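Local coordinates for capsid protein (Infectious hypodermal and hematopoietic necrosis virus, PDB 3N7X) that forms the icosahedral, calcium-binding shell of a shrimp densovirus, sixty copies of a beta-barrel subunit assembling into the capsid, at residues 56-61 with 70-75; 75-80 with 261-266; 150-155 with 192-197; 160-165 with 323-328. All blocks are in the same frame, centred on the assembly; numbering follows the deposited sequence.

Interaction 1 (56-61 with 70-75)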
loop_
_atom_site.group_PDB
_atom_site.type_symbol
_atom_site.label_atom_id
_atom_site.label_comp_id
_atom_site.label_asym_id
_atom_site.label_seq_id
_atom_site.Cartn_x
_atom_site.Cartn_y
_atom_site.Cartn_z
ATOM N N PHE A 56 55.151 -79.872 22.386
ATOM C CA PHE A 56 55.440 -80.722 21.238
ATOM C C PHE A 56 56.837 -80.387 20.728
ATOM O O PHE A 56 57.270 -79.228 20.797
ATOM C CB PHE A 56 54.443 -80.490 20.096
ATOM C CG PHE A 56 53.046 -80.977 20.378
ATOM C CD1 PHE A 56 52.805 -81.952 21.340
ATOM C CD2 PHE A 56 51.972 -80.497 19.626
ATOM C CE1 PHE A 56 51.515 -82.444 21.548
ATOM C CE2 PHE A 56 50.678 -80.983 19.823
ATOM C CZ PHE A 56 50.448 -81.959 20.786
ATOM N N GLU A 57 57.544 -81.398 20.231
ATOM C CA GLU A 57 58.879 -81.195 19.678
ATOM C C GLU A 57 58.885 -81.779 18.273
ATOM O O GLU A 57 58.183 -82.751 17.999
ATOM C CB GLU A 57 59.951 -81.889 20.522
ATOM C CG GLU A 57 60.052 -81.416 21.960
ATOM C CD GLU A 57 59.038 -82.091 22.867
ATOM O OE1 GLU A 57 58.838 -83.316 22.711
ATOM O OE2 GLU A 57 58.450 -81.409 23.738
ATOM N N PHE A 58 59.681 -81.191 17.389
ATOM C CA PHE A 58 59.752 -81.655 16.010
ATOM C C PHE A 58 61.157 -81.541 15.445
ATOM O O PHE A 58 61.928 -80.671 15.854
ATOM C CB PHE A 58 58.855 -80.803 15.110
ATOM C CG PHE A 58 57.410 -80.793 15.502
ATOM C CD1 PHE A 58 56.587 -81.875 15.209
ATOM C CD2 PHE A 58 56.861 -79.682 16.142
ATOM C CE1 PHE A 58 55.237 -81.852 15.543
ATOM C CE2 PHE A 58 55.514 -79.649 16.482
ATOM C CZ PHE A 58 54.698 -80.735 16.182
ATOM N N ASP A 59 61.475 -82.417 14.498
ATOM C CA ASP A 59 62.751 -82.360 13.799
ATOM C C ASP A 59 62.379 -82.509 12.324
ATOM O O ASP A 59 61.202 -82.429 11.981
ATOM C CB ASP A 59 63.716 -83.467 14.245
ATOM C CG ASP A 59 63.174 -84.859 14.014
ATOM O OD1 ASP A 59 62.259 -85.034 13.180
ATOM O OD2 ASP A 59 63.686 -85.791 14.664
ATOM N N ALA A 60 63.360 -82.731 11.459
ATOM C CA ALA A 60 63.077 -82.851 10.035
ATOM C C ALA A 60 62.405 -84.163 9.624
ATOM O O ALA A 60 62.331 -84.475 8.430
ATOM C CB ALA A 60 64.358 -82.642 9.239
ATOM N N ALA A 61 61.914 -84.925 10.600
ATOM C CA ALA A 61 61.229 -86.199 10.329
ATOM C C ALA A 61 62.107 -87.194 9.577
ATOM O O ALA A 61 61.615 -88.063 8.848
ATOM C CB ALA A 61 59.948 -85.942 9.536
ATOM N N ASN A 70 58.367 -89.309 5.572
ATOM C CA ASN A 70 57.471 -89.113 6.706
ATOM C C ASN A 70 57.225 -87.672 7.120
ATOM O O ASN A 70 57.997 -86.769 6.800
ATOM C CB ASN A 70 57.984 -89.871 7.936
ATOM C CG ASN A 70 58.225 -91.336 7.661
ATOM O OD1 ASN A 70 59.311 -91.721 7.233
ATOM N ND2 ASN A 70 57.209 -92.163 7.894
ATOM N N LEU A 71 56.132 -87.482 7.850
ATOM C CA LEU A 71 55.737 -86.183 8.376
ATOM C C LEU A 71 55.011 -86.455 9.684
ATOM O O LEU A 71 54.409 -87.518 9.853
ATOM C CB LEU A 71 54.788 -85.466 7.408
ATOM C CG LEU A 71 55.359 -84.960 6.078
ATOM C CD1 LEU A 71 54.233 -84.411 5.205
ATOM C CD2 LEU A 71 56.407 -83.886 6.343
ATOM N N TYR A 72 55.086 -85.518 10.622
ATOM C CA TYR A 72 54.382 -85.697 11.878
ATOM C C TYR A 72 52.936 -85.372 11.576
ATOM O O TYR A 72 52.649 -84.467 10.794
ATOM C CB TYR A 72 54.887 -84.737 12.949
ATOM C CG TYR A 72 56.294 -85.000 13.407
ATOM C CD1 TYR A 72 57.382 -84.437 12.742
ATOM C CD2 TYR A 72 56.543 -85.805 14.519
ATOM C CE1 TYR A 72 58.685 -84.666 13.176
ATOM C CE2 TYR A 72 57.839 -86.040 14.962
ATOM C CZ TYR A 72 58.906 -85.469 14.288
ATOM O OH TYR A 72 60.192 -85.701 14.727
ATOM N N CYS A 73 52.023 -86.110 12.191
ATOM C CA CYS A 73 50.610 -85.871 11.973
ATOM C C CYS A 73 49.926 -85.466 13.271
ATOM O O CYS A 73 50.229 -86.008 14.332
ATOM C CB CYS A 73 49.945 -87.130 11.410
ATOM S SG CYS A 73 48.139 -87.025 11.273
ATOM N N LEU A 74 49.024 -84.495 13.187
ATOM C CA LEU A 74 48.268 -84.059 14.355
ATOM C C LEU A 74 46.794 -84.234 14.012
ATOM O O LEU A 74 46.193 -83.390 13.347
ATOM C CB LEU A 74 48.560 -82.594 14.693
ATOM C CG LEU A 74 47.715 -82.025 15.843
ATOM C CD1 LEU A 74 47.779 -82.938 17.058
ATOM C CD2 LEU A 74 48.213 -80.639 16.201
ATOM N N PRO A 75 46.197 -85.350 14.451
ATOM C CA PRO A 75 44.788 -85.656 14.192
ATOM C C PRO A 75 43.820 -84.915 15.113
ATOM O O PRO A 75 43.329 -85.477 16.092
ATOM C CB PRO A 75 44.738 -87.165 14.382
ATOM C CG PRO A 75 45.679 -87.362 15.527
ATOM C CD PRO A 75 46.849 -86.448 15.188
#
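Phe58 and Tyr72 meet as a T-shaped pair between strands 56-59 and 70-74. The edge of the Phe58 ring is turned to the face of Tyr72, with planes 79° apart and Phe58 CD1 3.6 Å from Tyr72 CG, near the rim of that face. To one side, Phe56 CE2 comes within 4.4 Å of Leu74 CD2; to the other, Ala61 CB lies 4.1 Å from Tyr72 CE1 and 3.5 Å from Asn70 O. Beyond the rings the contact becomes polar: Tyr72 OH donates to Asp59 OD1 at 2.7 Å. Asp59 OD1 also accepts from Ala61 N at 2.6 Å, the two donors arriving from opposite faces of the carboxylate, so Asp59 both closes an Asx turn and holds the phenol. With CG between its backbone N and carbonyl carbon (chi1 60°), Asp59 presents OD1 to both. The strands, nearly antiparallel, lie 8.8 Å apart at their axes, too far to pair; they belong to different sheets, their side chains packing between as inside a viral beta-barrel.

Interaction 2 (75-80 with 261-266)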
loop_
_atom_site.group_PDB
_atom_site.type_symbol
_atom_site.label_atom_id
_atom_site.label_comp_id
_atom_site.label_asym_id
_atom_site.label_seq_id
_atom_site.Cartn_x
_atom_site.Cartn_y
_atom_site.Cartn_z
ATOM N N PRO A 75 46.197 -85.350 14.451
ATOM C CA PRO A 75 44.788 -85.656 14.192
ATOM C C PRO A 75 43.820 -84.915 15.113
ATOM O O PRO A 75 43.329 -85.477 16.092
ATOM C CB PRO A 75 44.738 -87.165 14.382
ATOM C CG PRO A 75 45.679 -87.362 15.527
ATOM C CD PRO A 75 46.849 -86.448 15.188
ATOM N N LEU A 76 43.544 -83.657 14.784
ATOM C CA LEU A 76 42.642 -82.829 15.578
ATOM C C LEU A 76 41.237 -83.380 15.673
ATOM O O LEU A 76 40.482 -82.990 16.556
ATOM C CB LEU A 76 42.544 -81.428 14.992
ATOM C CG LEU A 76 43.849 -80.664 14.878
ATOM C CD1 LEU A 76 43.554 -79.250 14.438
ATOM C CD2 LEU A 76 44.553 -80.674 16.221
ATOM N N HIS A 77 40.879 -84.268 14.754
ATOM C CA HIS A 77 39.544 -84.847 14.745
ATOM C C HIS A 77 39.368 -85.998 15.735
ATOM O O HIS A 77 38.255 -86.498 15.914
ATOM C CB HIS A 77 39.193 -85.326 13.334
ATOM C CG HIS A 77 40.219 -86.237 12.740
ATOM N ND1 HIS A 77 39.892 -87.428 12.125
ATOM C CD2 HIS A 77 41.568 -86.135 12.668
ATOM C CE1 HIS A 77 40.994 -88.021 11.702
ATOM N NE2 HIS A 77 42.025 -87.256 12.019
ATOM N N TRP A 78 40.459 -86.420 16.372
ATOM C CA TRP A 78 40.400 -87.512 17.345
ATOM C C TRP A 78 39.933 -86.994 18.697
ATOM O O TRP A 78 40.679 -86.310 19.397
ATOM C CB TRP A 78 41.773 -88.167 17.512
ATOM C CG TRP A 78 42.224 -88.989 16.341
ATOM C CD1 TRP A 78 41.656 -89.039 15.098
ATOM C CD2 TRP A 78 43.363 -89.860 16.297
ATOM N NE1 TRP A 78 42.371 -89.887 14.283
ATOM C CE2 TRP A 78 43.423 -90.404 14.993
ATOM C CE3 TRP A 78 44.341 -90.233 17.234
ATOM C CZ2 TRP A 78 44.423 -91.302 14.600
ATOM C CZ3 TRP A 78 45.337 -91.126 16.843
ATOM C CH2 TRP A 78 45.369 -91.650 15.536
ATOM N N MET A 79 38.700 -87.321 19.064
ATOM C CA MET A 79 38.152 -86.881 20.343
ATOM C C MET A 79 39.030 -87.316 21.511
ATOM O O MET A 79 39.097 -86.642 22.538
ATOM C CB MET A 79 36.744 -87.444 20.527
ATOM C CG MET A 79 35.728 -86.875 19.561
ATOM S SD MET A 79 34.091 -87.602 19.764
ATOM C CE MET A 79 33.629 -86.996 21.396
ATOM N N ASN A 80 39.708 -88.444 21.337
ATOM C CA ASN A 80 40.567 -88.994 22.374
ATOM C C ASN A 80 41.617 -88.007 22.858
ATOM O O ASN A 80 41.996 -88.027 24.027
ATOM C CB ASN A 80 41.258 -90.255 21.858
ATOM C CG ASN A 80 40.295 -91.207 21.183
ATOM O OD1 ASN A 80 39.720 -90.889 20.137
ATOM N ND2 ASN A 80 40.105 -92.381 21.779
ATOM N N TRP A 261 37.463 -81.699 5.502
ATOM C CA TRP A 261 38.299 -81.162 6.557
ATOM C C TRP A 261 39.630 -81.902 6.520
ATOM O O TRP A 261 39.668 -83.131 6.414
ATOM C CB TRP A 261 37.616 -81.365 7.906
ATOM C CG TRP A 261 38.438 -80.904 9.045
ATOM C CD1 TRP A 261 38.475 -79.648 9.581
ATOM C CD2 TRP A 261 39.408 -81.678 9.757
ATOM N NE1 TRP A 261 39.413 -79.592 10.587
ATOM C CE2 TRP A 261 40.001 -80.825 10.715
ATOM C CE3 TRP A 261 39.837 -83.011 9.676
ATOM C CZ2 TRP A 261 41.004 -81.262 11.589
ATOM C CZ3 TRP A 261 40.835 -83.447 10.544
ATOM C CH2 TRP A 261 41.406 -82.573 11.489
ATOM N N GLN A 262 40.720 -81.149 6.619
ATOM C CA GLN A 262 42.061 -81.721 6.567
ATOM C C GLN A 262 42.827 -81.638 7.881
ATOM O O GLN A 262 42.790 -80.609 8.562
ATOM C CB GLN A 262 42.879 -81.003 5.490
ATOM C CG GLN A 262 42.260 -81.062 4.116
ATOM C CD GLN A 262 42.214 -82.468 3.583
ATOM O OE1 GLN A 262 41.311 -82.826 2.833
ATOM N NE2 GLN A 262 43.196 -83.277 3.963
ATOM N N GLN A 263 43.514 -82.722 8.239
ATOM C CA GLN A 263 44.335 -82.717 9.445
ATOM C C GLN A 263 45.678 -82.187 8.958
ATOM O O GLN A 263 45.908 -82.100 7.750
ATOM C CB GLN A 263 44.491 -84.126 10.048
ATOM C CG GLN A 263 45.044 -85.195 9.114
ATOM C CD GLN A 263 43.952 -85.986 8.406
ATOM O OE1 GLN A 263 43.223 -85.456 7.567
ATOM N NE2 GLN A 263 43.836 -87.264 8.748
ATOM N N ILE A 264 46.568 -81.828 9.871
ATOM C CA ILE A 264 47.847 -81.284 9.441
ATOM C C ILE A 264 49.030 -82.229 9.571
ATOM O O ILE A 264 49.014 -83.167 10.365
ATOM C CB ILE A 264 48.161 -79.980 10.194
ATOM C CG1 ILE A 264 48.210 -80.243 11.695
ATOM C CG2 ILE A 264 47.097 -78.940 9.888
ATOM C CD1 ILE A 264 48.522 -79.010 12.502
ATOM N N PHE A 265 50.052 -81.963 8.764
ATOM C CA PHE A 265 51.281 -82.741 8.746
ATOM C C PHE A 265 52.424 -81.745 8.888
ATOM O O PHE A 265 52.348 -80.639 8.354
ATOM C CB PHE A 265 51.382 -83.505 7.430
ATOM C CG PHE A 265 50.310 -84.541 7.262
ATOM C CD1 PHE A 265 50.423 -85.783 7.877
ATOM C CD2 PHE A 265 49.163 -84.261 6.524
ATOM C CE1 PHE A 265 49.407 -86.736 7.761
ATOM C CE2 PHE A 265 48.144 -85.202 6.404
ATOM C CZ PHE A 265 48.268 -86.443 7.024
ATOM N N MET A 266 53.477 -82.123 9.608
ATOM C CA MET A 266 54.586 -81.200 9.829
ATOM C C MET A 266 55.959 -81.835 9.823
ATOM O O MET A 266 56.098 -83.055 9.830
ATOM C CB MET A 266 54.423 -80.500 11.178
ATOM C CG MET A 266 53.076 -79.872 11.405
ATOM S SD MET A 266 52.556 -80.125 13.111
ATOM C CE MET A 266 52.209 -81.887 13.053
HETATM O O HOH W 1 44.814 -88.932 11.176
#
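Pro75 to Trp78 form a type I beta turn, closed by the bond from Trp78 N to Pro75 O (3.0 Å), directly after strand 70-74. The turn faces residues 261-263, the extended lead-in to strand 264-266, and the backbones come nearest at Pro75 and Gln263, whose CA atoms are 5.6 Å apart. With CG anti to the backbone N (chi1 177°), the indole of Trp261 reaches Leu76 and His77 in the turn: Leu76 CB lies at the ring edge, 3.7 Å from Trp261 CZ2, and His77 CD2 is 3.5 Å from Trp261 CZ3. The imidazole and the six-membered ring are inclined at 49°. His77 is further steadied by its own neighbour, for Trp78 CD1 sits 3.5 Å above the centre of the imidazole. At its other end the indole is fixed through NE1 to the carbonyl of Thr212. The Gln263 amide bonds to the carbonyl O of Tyr324, and its NE2 also donates to a water at 3.1 Å; that water makes a weak 3.4 Å contact with His77 NE2, in the plane of the imidazole. Direct contact between the segments is therefore mainly van der Waals, and the polar link between them is one water, held more firmly by Gln263 than by His77, while a magnesium ion close to the His77 side chain adds a charge that may influence the imidazole.

Interaction 3 (150-155 with 192-197)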
loop_
_atom_site.group_PDB
_atom_site.type_symbol
_atom_site.label_atom_id
_atom_site.label_comp_id
_atom_site.label_asym_id
_atom_site.label_seq_id
_atom_site.Cartn_x
_atom_site.Cartn_y
_atom_site.Cartn_z
ATOM N N GLU A 150 57.511 -76.565 8.944
ATOM C CA GLU A 150 56.668 -76.609 7.750
ATOM C C GLU A 150 55.377 -77.348 8.100
ATOM O O GLU A 150 55.412 -78.392 8.751
ATOM C CB GLU A 150 57.381 -77.329 6.600
ATOM C CG GLU A 150 58.733 -76.732 6.235
ATOM C CD GLU A 150 59.387 -77.405 5.029
ATOM O OE1 GLU A 150 59.222 -78.634 4.856
ATOM O OE2 GLU A 150 60.086 -76.702 4.265
ATOM N N ILE A 151 54.242 -76.795 7.679
ATOM C CA ILE A 151 52.939 -77.394 7.949
ATOM C C ILE A 151 52.213 -77.638 6.630
ATOM O O ILE A 151 52.063 -76.723 5.816
ATOM C CB ILE A 151 52.102 -76.468 8.856
ATOM C CG1 ILE A 151 52.863 -76.225 10.161
ATOM C CG2 ILE A 151 50.739 -77.085 9.135
ATOM C CD1 ILE A 151 52.242 -75.184 11.052
ATOM N N PHE A 152 51.758 -78.873 6.432
ATOM C CA PHE A 152 51.082 -79.268 5.198
ATOM C C PHE A 152 49.670 -79.825 5.397
ATOM O O PHE A 152 49.310 -80.287 6.480
ATOM C CB PHE A 152 51.897 -80.355 4.489
ATOM C CG PHE A 152 53.326 -79.980 4.210
ATOM C CD1 PHE A 152 53.662 -79.245 3.075
ATOM C CD2 PHE A 152 54.345 -80.389 5.066
ATOM C CE1 PHE A 152 54.995 -78.925 2.794
ATOM C CE2 PHE A 152 55.678 -80.076 4.796
ATOM C CZ PHE A 152 56.004 -79.343 3.658
ATOM N N LYS A 153 48.891 -79.780 4.318
ATOM C CA LYS A 153 47.532 -80.318 4.263
ATOM C C LYS A 153 47.411 -80.877 2.849
ATOM O O LYS A 153 47.860 -80.246 1.885
ATOM C CB LYS A 153 46.471 -79.232 4.462
ATOM C CG LYS A 153 46.352 -78.667 5.872
ATOM C CD LYS A 153 45.264 -77.591 5.908
ATOM C CE LYS A 153 45.152 -76.912 7.265
ATOM N NZ LYS A 153 44.020 -75.938 7.314
ATOM N N ASP A 154 46.825 -82.061 2.723
ATOM C CA ASP A 154 46.664 -82.690 1.420
ATOM C C ASP A 154 45.377 -82.197 0.770
ATOM O O ASP A 154 44.361 -82.887 0.777
ATOM C CB ASP A 154 46.645 -84.214 1.585
ATOM C CG ASP A 154 46.346 -84.948 0.287
ATOM O OD1 ASP A 154 46.607 -84.385 -0.802
ATOM O OD2 ASP A 154 45.860 -86.100 0.360
ATOM N N THR A 155 45.428 -80.998 0.203
ATOM C CA THR A 155 44.253 -80.416 -0.425
ATOM C C THR A 155 44.006 -80.866 -1.856
ATOM O O THR A 155 42.878 -80.780 -2.342
ATOM C CB THR A 155 44.325 -78.876 -0.423
ATOM O OG1 THR A 155 45.523 -78.451 -1.080
ATOM C CG2 THR A 155 44.313 -78.346 0.995
ATOM N N ASP A 192 60.181 -83.824 -1.861
ATOM C CA ASP A 192 58.883 -84.321 -2.297
ATOM C C ASP A 192 57.679 -83.629 -1.659
ATOM O O ASP A 192 56.742 -83.232 -2.354
ATOM C CB ASP A 192 58.786 -85.828 -2.075
ATOM C CG ASP A 192 57.754 -86.479 -2.982
ATOM O OD1 ASP A 192 57.892 -86.354 -4.222
ATOM O OD2 ASP A 192 56.806 -87.109 -2.465
ATOM N N PRO A 193 57.687 -83.466 -0.330
ATOM C CA PRO A 193 56.555 -82.812 0.335
ATOM C C PRO A 193 56.212 -81.418 -0.197
ATOM O O PRO A 193 55.038 -81.116 -0.423
ATOM C CB PRO A 193 56.985 -82.792 1.798
ATOM C CG PRO A 193 57.813 -84.036 1.913
ATOM C CD PRO A 193 58.658 -83.962 0.660
ATOM N N ILE A 194 57.219 -80.570 -0.403
ATOM C CA ILE A 194 56.952 -79.219 -0.899
ATOM C C ILE A 194 56.583 -79.203 -2.379
ATOM O O ILE A 194 56.035 -78.222 -2.878
ATOM C CB ILE A 194 58.146 -78.258 -0.673
ATOM C CG1 ILE A 194 59.330 -78.657 -1.553
ATOM C CG2 ILE A 194 58.526 -78.247 0.802
ATOM C CD1 ILE A 194 60.525 -77.734 -1.415
ATOM N N GLN A 195 56.881 -80.285 -3.086
ATOM C CA GLN A 195 56.526 -80.356 -4.491
ATOM C C GLN A 195 55.110 -80.903 -4.638
ATOM O O GLN A 195 54.421 -80.599 -5.609
ATOM C CB GLN A 195 57.493 -81.277 -5.256
ATOM C CG GLN A 195 56.970 -81.705 -6.641
ATOM C CD GLN A 195 57.930 -82.608 -7.419
ATOM O OE1 GLN A 195 58.986 -82.168 -7.879
ATOM N NE2 GLN A 195 57.558 -83.877 -7.572
ATOM N N GLN A 196 54.669 -81.682 -3.652
ATOM C CA GLN A 196 53.370 -82.344 -3.721
ATOM C C GLN A 196 52.159 -81.814 -2.951
ATOM O O GLN A 196 51.070 -81.701 -3.517
ATOM C CB GLN A 196 53.568 -83.821 -3.371
ATOM C CG GLN A 196 54.551 -84.532 -4.287
ATOM C CD GLN A 196 54.023 -84.677 -5.704
ATOM O OE1 GLN A 196 54.707 -84.345 -6.676
ATOM N NE2 GLN A 196 52.802 -85.185 -5.828
ATOM N N PHE A 197 52.321 -81.513 -1.669
ATOM C CA PHE A 197 51.194 -81.033 -0.875
ATOM C C PHE A 197 50.632 -79.684 -1.327
ATOM O O PHE A 197 51.365 -78.704 -1.476
ATOM C CB PHE A 197 51.594 -81.006 0.598
ATOM C CG PHE A 197 51.658 -82.373 1.218
ATOM C CD1 PHE A 197 50.574 -82.882 1.927
ATOM C CD2 PHE A 197 52.776 -83.181 1.036
ATOM C CE1 PHE A 197 50.598 -84.181 2.444
ATOM C CE2 PHE A 197 52.813 -84.481 1.548
ATOM C CZ PHE A 197 51.722 -84.983 2.253
#
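The short helix 192-196 packs beside strand 149-153 of the seven-stranded sheet, close to calcium ligand Glu191, and Phe152 supplies the main apolar side chain of the strand. Phe152 CZ meets two helix residues: Pro193 CB, over one face of the ring, and Ile194 CG2, at its edge, each at 4.0 Å. Phe197, the first residue to leave the helix, also packs on Phe152, its CB 3.7 Å from Phe152 CD1. The two phenyl planes are inclined at 45°. CG of Phe197 stands anti to its carbonyl carbon (chi1 -74°), which lays the ring beside the backbone of Lys153 and Asp154: Lys153 O (3.8 Å from Phe197 CD1) and Asp154 N are at its edge, and Asp154 CB is 4.0 Å from Phe197 CE1. Asp154 is the centre of an inverse gamma turn, and its carboxylate receives the backbone N-H groups of Leu158 and His159. Glu150 OE2 flanks Ile194 CG2 at 4.1 Å; its carboxylate is held by Arg267, Ser269 and Tyr55 of a neighbouring subunit, whose Arg53 bonds to the carbonyls of Ile194 and Phe197. This is an apolar helix-on-sheet contact, bordered by polar groups at a subunit interface of the capsid.

Interaction 4 (160-165 with 323-328)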
loop_
_atom_site.group_PDB
_atom_site.type_symbol
_atom_site.label_atom_id
_atom_site.label_comp_id
_atom_site.label_asym_id
_atom_site.label_seq_id
_atom_site.Cartn_x
_atom_site.Cartn_y
_atom_site.Cartn_z
ATOM N N ASN A 160 44.661 -91.305 0.550
ATOM C CA ASN A 160 43.404 -91.735 1.151
ATOM C C ASN A 160 43.683 -92.334 2.528
ATOM O O ASN A 160 43.052 -91.969 3.521
ATOM C CB ASN A 160 42.728 -92.789 0.273
ATOM C CG ASN A 160 42.285 -92.234 -1.066
ATOM O OD1 ASN A 160 42.327 -92.928 -2.084
ATOM N ND2 ASN A 160 41.844 -90.979 -1.071
ATOM N N GLN A 161 44.643 -93.253 2.580
ATOM C CA GLN A 161 44.987 -93.920 3.829
ATOM C C GLN A 161 46.494 -94.101 4.012
ATOM O O GLN A 161 47.198 -94.531 3.098
ATOM C CB GLN A 161 44.305 -95.286 3.881
ATOM C CG GLN A 161 44.503 -96.030 5.193
ATOM C CD GLN A 161 43.972 -97.457 5.145
ATOM O OE1 GLN A 161 42.866 -97.708 4.650
ATOM N NE2 GLN A 161 44.754 -98.399 5.671
ATOM N N LEU A 162 46.987 -93.788 5.202
ATOM C CA LEU A 162 48.407 -93.928 5.480
ATOM C C LEU A 162 48.615 -94.683 6.782
ATOM O O LEU A 162 47.689 -94.829 7.583
ATOM C CB LEU A 162 49.063 -92.553 5.584
ATOM C CG LEU A 162 48.867 -91.623 4.385
ATOM C CD1 LEU A 162 49.445 -90.259 4.723
ATOM C CD2 LEU A 162 49.528 -92.205 3.138
ATOM N N SER A 163 49.839 -95.164 6.981
ATOM C CA SER A 163 50.192 -95.887 8.196
ATOM C C SER A 163 51.240 -95.098 8.949
ATOM O O SER A 163 52.009 -94.344 8.349
ATOM C CB SER A 163 50.769 -97.268 7.871
ATOM O OG SER A 163 49.769 -98.148 7.402
ATOM N N THR A 164 51.260 -95.262 10.266
ATOM C CA THR A 164 52.246 -94.592 11.098
ATOM C C THR A 164 53.580 -95.273 10.800
ATOM O O THR A 164 53.601 -96.437 10.394
ATOM C CB THR A 164 51.906 -94.776 12.577
ATOM O OG1 THR A 164 51.524 -96.137 12.803
ATOM C CG2 THR A 164 50.760 -93.871 12.982
ATOM N N LYS A 165 54.689 -94.561 10.982
ATOM C CA LYS A 165 55.993 -95.162 10.725
ATOM C C LYS A 165 56.147 -96.381 11.638
ATOM O O LYS A 165 56.638 -97.427 11.221
ATOM C CB LYS A 165 57.116 -94.159 10.986
ATOM C CG LYS A 165 58.482 -94.662 10.550
ATOM C CD LYS A 165 59.581 -93.666 10.875
ATOM C CE LYS A 165 60.948 -94.194 10.473
ATOM N NZ LYS A 165 62.040 -93.246 10.844
ATOM N N CYS A 323 46.029 -93.427 9.437
ATOM C CA CYS A 323 45.696 -92.038 9.185
ATOM C C CYS A 323 44.766 -91.982 7.978
ATOM O O CYS A 323 45.152 -92.364 6.871
ATOM C CB CYS A 323 46.976 -91.253 8.908
ATOM S SG CYS A 323 46.730 -89.599 8.243
ATOM N N TYR A 324 43.538 -91.521 8.194
ATOM C CA TYR A 324 42.565 -91.422 7.109
ATOM C C TYR A 324 42.349 -89.974 6.700
ATOM O O TYR A 324 41.984 -89.134 7.525
ATOM C CB TYR A 324 41.234 -92.035 7.542
ATOM C CG TYR A 324 41.312 -93.522 7.768
ATOM C CD1 TYR A 324 41.128 -94.418 6.712
ATOM C CD2 TYR A 324 41.602 -94.038 9.032
ATOM C CE1 TYR A 324 41.233 -95.794 6.909
ATOM C CE2 TYR A 324 41.710 -95.410 9.242
ATOM C CZ TYR A 324 41.526 -96.282 8.176
ATOM O OH TYR A 324 41.661 -97.636 8.378
ATOM N N ILE A 325 42.567 -89.686 5.423
ATOM C CA ILE A 325 42.395 -88.333 4.919
ATOM C C ILE A 325 41.108 -88.212 4.113
ATOM O O ILE A 325 40.851 -89.006 3.210
ATOM C CB ILE A 325 43.581 -87.933 4.042
ATOM C CG1 ILE A 325 44.870 -88.080 4.847
ATOM C CG2 ILE A 325 43.413 -86.503 3.557
ATOM C CD1 ILE A 325 46.118 -87.863 4.040
ATOM N N MET A 326 40.303 -87.209 4.449
ATOM C CA MET A 326 39.034 -86.977 3.770
ATOM C C MET A 326 39.175 -86.163 2.480
ATOM O O MET A 326 39.916 -85.183 2.430
ATOM C CB MET A 326 38.079 -86.248 4.709
ATOM C CG MET A 326 36.688 -86.049 4.140
ATOM S SD MET A 326 35.728 -84.853 5.092
ATOM C CE MET A 326 35.299 -85.811 6.539
ATOM N N HIS A 327 38.465 -86.578 1.436
ATOM C CA HIS A 327 38.479 -85.861 0.164
ATOM C C HIS A 327 37.083 -85.914 -0.435
ATOM O O HIS A 327 36.635 -86.979 -0.859
ATOM C CB HIS A 327 39.461 -86.489 -0.825
ATOM C CG HIS A 327 40.894 -86.342 -0.431
ATOM N ND1 HIS A 327 41.477 -85.118 -0.184
ATOM C CD2 HIS A 327 41.866 -87.267 -0.241
ATOM C CE1 HIS A 327 42.744 -85.294 0.141
ATOM N NE2 HIS A 327 43.006 -86.588 0.115
ATOM N N THR A 328 36.392 -84.778 -0.461
ATOM C CA THR A 328 35.046 -84.736 -1.024
ATOM C C THR A 328 35.083 -84.132 -2.420
ATOM O O THR A 328 34.063 -84.056 -3.105
ATOM C CB THR A 328 34.089 -83.901 -0.153
ATOM O OG1 THR A 328 34.571 -82.554 -0.066
ATOM C CG2 THR A 328 33.986 -84.495 1.237
#
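Leu162 and Cys323 exchange both backbone bonds of an antiparallel hydrogen-bonded pair: Leu162 N gives to Cys323 O at 2.9 Å, and Cys323 N returns to Leu162 O at 2.9 Å. Two residues further along, Ile325 N donates to Asn160 O (3.0 Å, nearly straight at 169°). That carbonyl also accepts from Gln239 NE2, which binds Ile325 O as well. Between the bonded rungs Gln161 and Tyr324 form the non-hydrogen-bonded pair, where Gln161 CA makes a CA-H...O contact to Cys323 O at 3.4 Å. Extended, with CG anti to the backbone N (chi1 -175°), Gln161 runs alongside Tyr324, both pointing the same way, with Gln161 OE1 3.4 Å from Tyr324 CE1; the phenol OH bonds to Gln319. On the other face Leu162 CB packs on Cys323 CB at 4.1 Å, and Leu162 CD1 on Ile325 CD1. Past the strand, Gln310 of another subunit bonds to His327 N and Ile325 O. Such a short antiparallel ladder marks strand 322-324 as the outermost strand of the sheet within the chain.

Overall arrangement
All four contacts involve the seven-stranded sheet, but in different ways. Interaction 4 is pairing within it, at the edge strand 322-324, and rests on backbone hydrogen bonds. Interaction 1 faces inward, joining strand 70-74 to the opposing sheet through aromatic packing and a tyrosine-aspartate bond at its polar edge. Interaction 2 continues from the end of that strand, sharing Pro75, and is largely van der Waals with a bridging water. Interaction 3 adds a helix against strand 149-153, with Leu71 of interaction 1 touching both of its phenylalanines. All are mostly buried; Gln161 of interaction 4 is exposed. Interactions 1, 3 and 4 reach neighbouring subunits, 3 and 4 sharing one; no other chain touches interaction 2.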